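Meta cleavage compound hydrolase (Janthinobacterium, PDB 1J1I) is a serine hydrolase of carbazole degradation that probably cleaves a carbon–carbon bond of the ring-fission product to release anthranilate. Local coordinates at residues H165-K168 and G174-I177; Y254-C259 and I265-D270. One frame throughout, in Å; residues are numbered along the deposited sequence.

Interaction 1: H165-K168 and G174-I177; sequences HLVK and GFKI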
loop_
_atom_site.group_PDB
_atom_site.type_symbol
_atom_site.label_atom_id
_atom_site.label_comp_id
_atom_site.label_asym_id
_atom_site.label_seq_id
_atom_site.Cartn_x
_atom_site.Cartn_y
_atom_site.Cartn_z
ATOM N N HIS A 165 -22.407 11.219 16.500
ATOM C CA HIS A 165 -21.789 10.151 17.275
ATOM C C HIS A 165 -21.345 9.009 16.374
ATOM O O HIS A 165 -20.286 8.426 16.583
ATOM C CB HIS A 165 -22.757 9.616 18.335
ATOM C CG HIS A 165 -22.924 10.521 19.518
ATOM N ND1 HIS A 165 -21.864 10.923 20.303
ATOM C CD2 HIS A 165 -24.029 11.086 20.060
ATOM C CE1 HIS A 165 -22.310 11.695 21.278
ATOM N NE2 HIS A 165 -23.619 11.810 21.154
ATOM N N LEU A 166 -22.157 8.691 15.370
ATOM C CA LEU A 166 -21.830 7.609 14.448
ATOM C C LEU A 166 -20.558 7.915 13.662
ATOM O O LEU A 166 -19.659 7.081 13.578
ATOM C CB LEU A 166 -23.004 7.362 13.486
ATOM C CG LEU A 166 -22.902 6.263 12.418
ATOM C CD1 LEU A 166 -21.984 6.705 11.288
ATOM C CD2 LEU A 166 -22.407 4.974 13.055
ATOM N N VAL A 167 -20.480 9.112 13.089
ATOM C CA VAL A 167 -19.307 9.493 12.312
ATOM C C VAL A 167 -18.042 9.483 13.166
ATOM O O VAL A 167 -17.007 8.977 12.737
ATOM C CB VAL A 167 -19.486 10.881 11.664
ATOM C CG1 VAL A 167 -18.211 11.290 10.940
ATOM C CG2 VAL A 167 -20.659 10.844 10.686
ATOM N N LYS A 168 -18.124 10.042 14.369
ATOM C CA LYS A 168 -16.973 10.060 15.265
ATOM C C LYS A 168 -16.555 8.634 15.617
ATOM O O LYS A 168 -15.368 8.320 15.678
ATOM C CB LYS A 168 -17.301 10.817 16.558
ATOM C CG LYS A 168 -17.465 12.314 16.396
ATOM C CD LYS A 168 -17.608 12.988 17.754
ATOM C CE LYS A 168 -17.734 14.498 17.620
ATOM N NZ LYS A 168 -17.873 15.165 18.944
ATOM N N GLY A 174 -8.540 11.515 15.227
ATOM C CA GLY A 174 -8.123 12.819 14.745
ATOM C C GLY A 174 -9.039 13.429 13.702
ATOM O O GLY A 174 -8.815 14.554 13.260
ATOM N N PHE A 175 -10.073 12.691 13.309
ATOM C CA PHE A 175 -11.014 13.170 12.304
ATOM C C PHE A 175 -11.836 14.358 12.813
ATOM O O PHE A 175 -12.458 14.286 13.871
ATOM C CB PHE A 175 -11.956 12.037 11.885
ATOM C CG PHE A 175 -12.885 12.405 10.767
ATOM C CD1 PHE A 175 -12.394 12.635 9.485
ATOM C CD2 PHE A 175 -14.251 12.544 10.996
ATOM C CE1 PHE A 175 -13.251 12.997 8.446
ATOM C CE2 PHE A 175 -15.116 12.907 9.965
ATOM C CZ PHE A 175 -14.615 13.133 8.687
ATOM N N LYS A 176 -11.829 15.445 12.048
ATOM C CA LYS A 176 -12.578 16.645 12.407
ATOM C C LYS A 176 -13.953 16.633 11.740
ATOM O O LYS A 176 -14.061 16.629 10.510
ATOM C CB LYS A 176 -11.810 17.898 11.977
ATOM C CG LYS A 176 -12.547 19.202 12.254
ATOM C CD LYS A 176 -11.783 20.406 11.716
ATOM C CE LYS A 176 -12.532 21.704 11.995
ATOM N NZ LYS A 176 -11.798 22.902 11.498
ATOM N N ILE A 177 -15.000 16.624 12.556
ATOM C CA ILE A 177 -16.364 16.613 12.046
ATOM C C ILE A 177 -16.671 17.899 11.282
ATOM O O ILE A 177 -16.252 18.986 11.682
ATOM C CB ILE A 177 -17.381 16.473 13.194
ATOM C CG1 ILE A 177 -17.097 15.198 13.994
ATOM C CG2 ILE A 177 -18.794 16.452 12.634
ATOM C CD1 ILE A 177 -17.249 13.918 13.200
#
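The carbonyls of Val-167 and Lys-168, the two helix residues that meet Ile-177, share the hydroxyl of Thr-171: the oxygen of Val-167 makes a hydrogen bond to OG1, that of Lys-168 a weak one. Across the contact itself everything is apolar. Val-167 works through one branch, because CG1 lies anti to the backbone N (chi1 176°) and so reaches out toward the loop 174-177. There it touches two neighbours at once, with CG1 of Val-167 3.6 Å from CE2 of Phe-175 and equally 3.6 Å from CD1 of Ile-177. The helix 160-170 and this loop belong to the largely helical lid that α/β-hydrolases of this kind insert between strands of the core sheet, here between 131-137 and 225-230. On the more exposed side, the extended stem of Lys-168 runs across Ile-177 at about a right angle: CG of Lys-168 is 3.6 Å from CD1 of Ile-177, and CE of Lys-168 comes within 3.7 Å of CG1 of Ile-177. Trimming Ile-177 to an alanine would probably open a gap beside CG1 of Val-167 and leave the methylenes of Lys-168 without the surface they lie on. Met-181 and Ile-182 of the next helix, together with Trp-262, also pack on Val-167, while Phe-175 touches Ile-265 and Glu-266 with its other parts.

Interaction 2: Y254-C259 and I265-D270; sequences YIIPHC and IEHPED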
loop_
_atom_site.group_PDB
_atom_site.type_symbol
_atom_site.label_atom_id
_atom_site.label_comp_id
_atom_site.label_asym_id
_atom_site.label_seq_id
_atom_site.Cartn_x
_atom_site.Cartn_y
_atom_site.Cartn_z
ATOM N N TYR A 254 -2.894 -2.233 1.218
ATOM C CA TYR A 254 -2.503 -0.873 1.598
ATOM C C TYR A 254 -3.103 -0.602 2.972
ATOM O O TYR A 254 -4.313 -0.395 3.113
ATOM C CB TYR A 254 -3.010 0.168 0.595
ATOM C CG TYR A 254 -2.457 1.560 0.845
ATOM C CD1 TYR A 254 -1.082 1.785 0.871
ATOM C CD2 TYR A 254 -3.306 2.645 1.077
ATOM C CE1 TYR A 254 -0.558 3.047 1.124
ATOM C CE2 TYR A 254 -2.792 3.918 1.329
ATOM C CZ TYR A 254 -1.414 4.108 1.355
ATOM O OH TYR A 254 -0.886 5.347 1.628
ATOM N N ILE A 255 -2.238 -0.603 3.982
ATOM C CA ILE A 255 -2.653 -0.402 5.363
ATOM C C ILE A 255 -2.326 1.021 5.789
ATOM O O ILE A 255 -1.187 1.477 5.650
ATOM C CB ILE A 255 -1.939 -1.409 6.283
ATOM C CG1 ILE A 255 -1.972 -2.809 5.647
ATOM C CG2 ILE A 255 -2.605 -1.435 7.643
ATOM C CD1 ILE A 255 -3.360 -3.401 5.473
ATOM N N ILE A 256 -3.336 1.711 6.316
ATOM C CA ILE A 256 -3.214 3.106 6.728
ATOM C C ILE A 256 -3.335 3.305 8.241
ATOM O O ILE A 256 -4.288 2.835 8.869
ATOM C CB ILE A 256 -4.309 3.954 6.037
ATOM C CG1 ILE A 256 -4.241 3.762 4.520
ATOM C CG2 ILE A 256 -4.156 5.422 6.400
ATOM C CD1 ILE A 256 -5.397 4.439 3.768
ATOM N N PRO A 257 -2.361 4.004 8.846
ATOM C CA PRO A 257 -2.398 4.246 10.293
ATOM C C PRO A 257 -3.325 5.419 10.618
ATOM O O PRO A 257 -3.624 6.232 9.745
ATOM C CB PRO A 257 -0.942 4.558 10.619
ATOM C CG PRO A 257 -0.508 5.352 9.395
ATOM C CD PRO A 257 -1.114 4.524 8.251
ATOM N N HIS A 258 -3.785 5.492 11.867
ATOM C CA HIS A 258 -4.649 6.588 12.308
ATOM C C HIS A 258 -5.796 6.768 11.326
ATOM O O HIS A 258 -6.090 7.877 10.874
ATOM C CB HIS A 258 -3.818 7.864 12.388
ATOM C CG HIS A 258 -2.508 7.673 13.085
ATOM N ND1 HIS A 258 -1.321 8.178 12.595
ATOM C CD2 HIS A 258 -2.193 7.009 14.222
ATOM C CE1 HIS A 258 -0.334 7.829 13.400
ATOM N NE2 HIS A 258 -0.835 7.120 14.394
ATOM N N CYS A 259 -6.442 5.656 11.010
ATOM C CA CYS A 259 -7.523 5.642 10.047
ATOM C C CYS A 259 -8.594 4.670 10.502
ATOM O O CYS A 259 -8.296 3.543 10.899
ATOM C CB CYS A 259 -6.958 5.214 8.689
ATOM S SG CYS A 259 -8.125 5.190 7.330
ATOM N N ILE A 265 -12.812 9.218 3.284
ATOM C CA ILE A 265 -13.323 10.437 3.904
ATOM C C ILE A 265 -12.304 11.017 4.886
ATOM O O ILE A 265 -12.072 12.226 4.909
ATOM C CB ILE A 265 -14.655 10.176 4.664
ATOM C CG1 ILE A 265 -15.759 9.781 3.677
ATOM C CG2 ILE A 265 -15.072 11.425 5.438
ATOM C CD1 ILE A 265 -17.074 9.392 4.340
ATOM N N GLU A 266 -11.689 10.147 5.681
ATOM C CA GLU A 266 -10.710 10.570 6.684
ATOM C C GLU A 266 -9.386 11.062 6.095
ATOM O O GLU A 266 -8.760 11.974 6.638
ATOM C CB GLU A 266 -10.436 9.422 7.659
ATOM C CG GLU A 266 -11.679 8.883 8.349
ATOM C CD GLU A 266 -11.399 7.640 9.172
ATOM O OE1 GLU A 266 -10.492 7.680 10.035
ATOM O OE2 GLU A 266 -12.088 6.618 8.956
ATOM N N HIS A 267 -8.958 10.455 4.991
ATOM C CA HIS A 267 -7.709 10.828 4.336
ATOM C C HIS A 267 -7.917 10.733 2.831
ATOM O O HIS A 267 -7.357 9.854 2.175
ATOM C CB HIS A 267 -6.590 9.870 4.759
ATOM C CG HIS A 267 -6.441 9.730 6.243
ATOM N ND1 HIS A 267 -5.905 10.724 7.034
ATOM C CD2 HIS A 267 -6.767 8.718 7.079
ATOM C CE1 HIS A 267 -5.904 10.326 8.295
ATOM N NE2 HIS A 267 -6.423 9.113 8.349
ATOM N N PRO A 268 -8.719 11.649 2.260
ATOM C CA PRO A 268 -8.994 11.637 0.818
ATOM C C PRO A 268 -7.786 11.652 -0.115
ATOM O O PRO A 268 -7.723 10.856 -1.056
ATOM C CB PRO A 268 -9.929 12.842 0.628
ATOM C CG PRO A 268 -9.552 13.763 1.758
ATOM C CD PRO A 268 -9.342 12.818 2.913
ATOM N N GLU A 269 -6.829 12.541 0.141
ATOM C CA GLU A 269 -5.637 12.630 -0.699
ATOM C C GLU A 269 -4.838 11.331 -0.666
ATOM O O GLU A 269 -4.379 10.836 -1.701
ATOM C CB GLU A 269 -4.751 13.786 -0.238
ATOM C CG GLU A 269 -5.337 15.158 -0.517
ATOM C CD GLU A 269 -4.551 15.919 -1.570
ATOM O OE1 GLU A 269 -3.374 16.261 -1.308
ATOM O OE2 GLU A 269 -5.106 16.172 -2.661
ATOM N N ASP A 270 -4.671 10.789 0.534
ATOM C CA ASP A 270 -3.930 9.551 0.713
ATOM C C ASP A 270 -4.628 8.429 -0.055
ATOM O O ASP A 270 -4.008 7.730 -0.852
ATOM C CB ASP A 270 -3.843 9.207 2.206
ATOM C CG ASP A 270 -2.970 7.988 2.480
ATOM O OD1 ASP A 270 -2.732 7.674 3.665
ATOM O OD2 ASP A 270 -2.528 7.343 1.512
#
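With CG anti to the backbone N in both Tyr-254 (chi1 -172°) and Asp-270 (chi1 -175°), the phenol leaves its strand and the carboxylate its helix to meet between the two segments. The hydroxyl OH of Tyr-254 donates to OD2 of Asp-270 at 2.6 Å, and OD2 accepts on its syn lone pair. OD2 lies at the ring edge, in its plane, whereas the carboxylate is turned nearly perpendicular to the ring. The other oxygen is taken by the indole NH of Trp-252 of the second subunit, so both oxygens of this buried acid have a donor, which would probably favour its ionised form. CG2 of Ile-256 fills in beside it, 3.8 Å from OD1 of Asp-270.

Farther along, His-267 separates two helices: it follows 263-266 and occupies the N-cap position of 268-281. Its NE2 donates to the carbonyl O of His-258 at 2.8 Å, with an N-H...O angle of 156°; the oxygen lies close to the imidazole plane, while NE2 stands tilted from the plane of the carbonyl. SG of Cys-259 also lies at the imidazole edge, 3.8 Å from CD2 of His-267, a sulfur-aromatic contact. Glu-266 adds OE1, 3.6 Å from CA of Cys-259, and accepts bonds there from Gly-260 N and Asn-172 ND2, while OE2 takes Trp-262 N. The carboxylate thereby holds the backbone N-H groups just before and just after His-261, probably the catalytic histidine of the triad.

Strand 251-256 lies at the margin of the central sheet, hydrogen-bonded to 225-230 within the chain and, through Tyr-254 and Ile-255, to an antiparallel strand of the second subunit, with the start of helix 268-281 held against it.

The two interactions follow one another along the chain, their centres 14 Å apart on the same side of its centre, and where they touch, the lid of this α/β-hydrolase meets its core. Interaction 1 ties a lid helix to the loop that follows it; interaction 2 ties the last strand of the sheet to the helices that follow the loop bearing His-261. They touch directly, CZ of Phe-175 lying 3.7 Å from CG2 of Ile-265. Asn-172, between the segments of interaction 1, also hydrogen-bonds to Glu-266. Lid packing thus continues into the surroundings of the probable catalytic histidine, while several residues of interaction 2, from Tyr-254 to Asp-270, also face the second subunit.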